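Long-range contact in iota-carrageenase (PDB 1H80), which hydrolyses the beta-1,4 linkages inside iota-carrageenan, a sulfated galactan of red algal cell walls, inverting the anomeric configuration: residues Ser268-Arg276 with Val356-Lys367. Residues are numbered along the deposited sequence; the frame is centred on the assembly and turned at random.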
loop_
_atom_site.group_PDB
_atom_site.type_symbol
_atom_site.label_atom_id
_atom_site.label_comp_id
_atom_site.label_asym_id
_atom_site.label_seq_id
_atom_site.Cartn_x
_atom_site.Cartn_y
_atom_site.Cartn_z
ATOM N N SER A 268 6.724 -5.101 13.005
ATOM C CA SER A 268 7.021 -3.692 12.863
ATOM C C SER A 268 8.193 -3.319 13.742
ATOM O O SER A 268 8.418 -3.934 14.783
ATOM C CB SER A 268 5.804 -2.859 13.267
ATOM O OG SER A 268 5.482 -3.015 14.633
ATOM N N VAL A 269 8.951 -2.323 13.298
ATOM C CA VAL A 269 10.082 -1.823 14.059
ATOM C C VAL A 269 9.965 -0.313 14.021
ATOM O O VAL A 269 10.053 0.304 12.962
ATOM C CB VAL A 269 11.433 -2.245 13.455
ATOM C CG1 VAL A 269 12.570 -1.668 14.294
ATOM C CG2 VAL A 269 11.532 -3.767 13.415
ATOM N N SER A 270 9.739 0.276 15.186
ATOM C CA SER A 270 9.594 1.713 15.288
ATOM C C SER A 270 8.445 2.249 14.417
ATOM O O SER A 270 8.620 3.240 13.719
ATOM C CB SER A 270 10.912 2.401 14.906
ATOM O OG SER A 270 10.871 3.790 15.176
ATOM N N CYS A 271 7.285 1.583 14.432
ATOM C CA CYS A 271 6.114 2.077 13.684
ATOM C C CYS A 271 5.068 2.485 14.700
ATOM O O CYS A 271 5.187 2.166 15.891
ATOM C CB CYS A 271 5.501 1.019 12.745
ATOM S SG CYS A 271 6.759 0.381 11.611
ATOM N N GLY A 272 4.047 3.197 14.234
ATOM C CA GLY A 272 2.983 3.624 15.128
ATOM C C GLY A 272 2.436 2.391 15.819
ATOM O O GLY A 272 2.286 2.346 17.041
ATOM N N SER A 273 2.138 1.377 15.015
ATOM C CA SER A 273 1.649 0.100 15.514
ATOM C C SER A 273 1.932 -0.898 14.401
ATOM O O SER A 273 2.307 -0.503 13.297
ATOM C CB SER A 273 0.147 0.155 15.813
ATOM O OG SER A 273 -0.618 0.326 14.633
ATOM N N ALA A 274 1.774 -2.183 14.683
ATOM C CA ALA A 274 2.022 -3.195 13.661
ATOM C C ALA A 274 0.777 -3.340 12.795
ATOM O O ALA A 274 0.858 -3.420 11.566
ATOM C CB ALA A 274 2.374 -4.522 14.316
ATOM N N VAL A 275 -0.376 -3.371 13.450
ATOM C CA VAL A 275 -1.649 -3.504 12.759
ATOM C C VAL A 275 -2.543 -2.346 13.164
ATOM O O VAL A 275 -2.573 -1.945 14.329
ATOM C CB VAL A 275 -2.355 -4.826 13.130
ATOM C CG1 VAL A 275 -3.672 -4.949 12.369
ATOM C CG2 VAL A 275 -1.445 -6.003 12.819
ATOM N N ARG A 276 -3.263 -1.804 12.192
ATOM C CA ARG A 276 -4.162 -0.698 12.455
ATOM C C ARG A 276 -5.463 -0.897 11.700
ATOM O O ARG A 276 -5.461 -1.227 10.518
ATOM C CB ARG A 276 -3.517 0.614 12.022
ATOM C CG ARG A 276 -4.469 1.789 12.026
ATOM C CD ARG A 276 -3.771 3.039 11.539
ATOM N NE ARG A 276 -4.704 3.949 10.888
ATOM C CZ ARG A 276 -4.341 5.057 10.253
ATOM N NH1 ARG A 276 -3.061 5.394 10.185
ATOM N NH2 ARG A 276 -5.260 5.825 9.680
ATOM N N VAL A 356 1.645 -11.305 15.481
ATOM C CA VAL A 356 1.967 -9.895 15.329
ATOM C C VAL A 356 3.068 -9.532 16.316
ATOM O O VAL A 356 2.976 -9.843 17.503
ATOM C CB VAL A 356 0.728 -9.018 15.612
ATOM C CG1 VAL A 356 1.066 -7.552 15.418
ATOM C CG2 VAL A 356 -0.419 -9.426 14.693
ATOM N N THR A 357 4.119 -8.891 15.822
ATOM C CA THR A 357 5.223 -8.486 16.681
ATOM C C THR A 357 5.564 -7.029 16.416
ATOM O O THR A 357 5.857 -6.646 15.286
ATOM C CB THR A 357 6.481 -9.343 16.428
ATOM O OG1 THR A 357 6.172 -10.723 16.655
ATOM C CG2 THR A 357 7.613 -8.924 17.366
ATOM N N ALA A 358 5.511 -6.218 17.466
ATOM C CA ALA A 358 5.833 -4.807 17.342
ATOM C C ALA A 358 7.040 -4.501 18.211
ATOM O O ALA A 358 7.005 -4.697 19.421
ATOM C CB ALA A 358 4.649 -3.950 17.774
ATOM N N ARG A 359 8.113 -4.036 17.583
ATOM C CA ARG A 359 9.319 -3.683 18.318
ATOM C C ARG A 359 9.323 -2.170 18.467
ATOM O O ARG A 359 9.170 -1.436 17.489
ATOM C CB ARG A 359 10.570 -4.144 17.566
ATOM C CG ARG A 359 11.876 -3.787 18.274
ATOM C CD ARG A 359 13.085 -4.270 17.483
ATOM N NE ARG A 359 13.245 -5.720 17.542
ATOM C CZ ARG A 359 13.835 -6.369 18.541
ATOM N NH1 ARG A 359 14.328 -5.699 19.573
ATOM N NH2 ARG A 359 13.932 -7.693 18.510
ATOM N N PHE A 360 9.496 -1.714 19.700
ATOM C CA PHE A 360 9.503 -0.293 20.020
ATOM C C PHE A 360 10.632 0.472 19.338
ATOM O O PHE A 360 11.733 -0.048 19.159
ATOM C CB PHE A 360 9.625 -0.121 21.535
ATOM C CG PHE A 360 9.578 1.305 21.992
ATOM C CD1 PHE A 360 8.370 1.990 22.056
ATOM C CD2 PHE A 360 10.745 1.967 22.352
ATOM C CE1 PHE A 360 8.325 3.321 22.476
ATOM C CE2 PHE A 360 10.709 3.295 22.770
ATOM C CZ PHE A 360 9.497 3.972 22.832
ATOM N N GLY A 361 10.342 1.714 18.969
ATOM C CA GLY A 361 11.325 2.572 18.337
ATOM C C GLY A 361 10.950 4.023 18.582
ATOM O O GLY A 361 9.835 4.307 19.016
ATOM N N TYR A 362 11.866 4.943 18.296
ATOM C CA TYR A 362 11.618 6.368 18.505
ATOM C C TYR A 362 11.347 7.137 17.218
ATOM O O TYR A 362 11.162 8.353 17.248
ATOM C CB TYR A 362 12.823 7.003 19.209
ATOM C CG TYR A 362 13.021 6.527 20.626
ATOM C CD1 TYR A 362 12.224 7.015 21.658
ATOM C CD2 TYR A 362 13.984 5.566 20.932
ATOM C CE1 TYR A 362 12.375 6.560 22.964
ATOM C CE2 TYR A 362 14.144 5.100 22.236
ATOM C CZ TYR A 362 13.335 5.602 23.245
ATOM O OH TYR A 362 13.477 5.136 24.532
ATOM N N ASN A 363 11.313 6.437 16.089
ATOM C CA ASN A 363 11.100 7.107 14.811
ATOM C C ASN A 363 9.890 6.642 14.019
ATOM O O ASN A 363 9.956 6.487 12.799
ATOM C CB ASN A 363 12.358 6.973 13.959
ATOM C CG ASN A 363 13.561 7.612 14.614
ATOM O OD1 ASN A 363 13.572 8.815 14.866
ATOM N ND2 ASN A 363 14.577 6.808 14.906
ATOM N N ALA A 364 8.781 6.431 14.713
ATOM C CA ALA A 364 7.556 6.002 14.059
ATOM C C ALA A 364 6.818 7.192 13.451
ATOM O O ALA A 364 6.995 8.329 13.888
ATOM C CB ALA A 364 6.655 5.305 15.064
ATOM N N ASP A 365 6.016 6.930 12.421
ATOM C CA ASP A 365 5.203 7.976 11.806
ATOM C C ASP A 365 3.972 8.014 12.701
ATOM O O ASP A 365 3.377 6.974 12.987
ATOM C CB ASP A 365 4.766 7.608 10.378
ATOM C CG ASP A 365 5.861 7.811 9.347
ATOM O OD1 ASP A 365 6.720 8.697 9.539
ATOM O OD2 ASP A 365 5.846 7.096 8.319
ATOM N N LEU A 366 3.591 9.204 13.146
ATOM C CA LEU A 366 2.441 9.342 14.025
ATOM C C LEU A 366 1.471 10.390 13.516
ATOM O O LEU A 366 1.875 11.397 12.947
ATOM C CB LEU A 366 2.905 9.738 15.432
ATOM C CG LEU A 366 3.878 8.781 16.122
ATOM C CD1 LEU A 366 4.433 9.419 17.392
ATOM C CD2 LEU A 366 3.160 7.478 16.440
ATOM N N LYS A 367 0.184 10.141 13.724
ATOM C CA LYS A 367 -0.844 11.084 13.318
ATOM C C LYS A 367 -1.154 11.954 14.527
ATOM O O LYS A 367 -1.020 11.516 15.671
ATOM C CB LYS A 367 -2.104 10.345 12.868
ATOM C CG LYS A 367 -1.890 9.454 11.653
ATOM C CD LYS A 367 -1.416 10.247 10.436
ATOM C CE LYS A 367 -2.482 11.217 9.948
ATOM N NZ LYS A 367 -2.068 11.943 8.712
HETATM O O HOH W 1 6.721 -0.980 16.031
#
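The Arg276 guanidinium meets Lys367 obliquely, its NH1 lying 4.5 Å from Lys367 CG and its NH2 salt-bridged to Asp278. Within 356-367 the Phe360 edge points at a face of Tyr362, Phe360 CE2 sitting 3.5 Å above the Tyr362 plane, nearer the ring's margin than its centre. The framework is the parallel beta-helix of this glycosidase: strand 351-359 runs alongside 261-269 in the next coil. Phe431 meets Phe360 edge-to-face; Arg383 makes a cation-pi contact with Tyr362. Ser268 N bonds to Thr357 O, Arg359 N to Ser268 O (2.8 Å) and Ser270 N to Arg359 O. Val269 and Arg359 extend side by side from one face of the strand pair. Behind the other, Ala274 CB presses tightly on Val356 CG1 (3.5 Å), and Val275 CG2 touches Val356 CG1 with the two side chains roughly perpendicular. One water ties the strand ends to the turn, donating to Arg359 O, accepting from Cys271 N and bonding Ser268 OG (2.8 Å). Ser270 CB packs on Gly361 CA at 3.5 Å. Ser270 OG, opposite its own backbone N (chi1 -172°), is thereby turned toward Asn363 N and accepts a bent hydrogen bond from it (2.8 Å, 141° at the hydrogen).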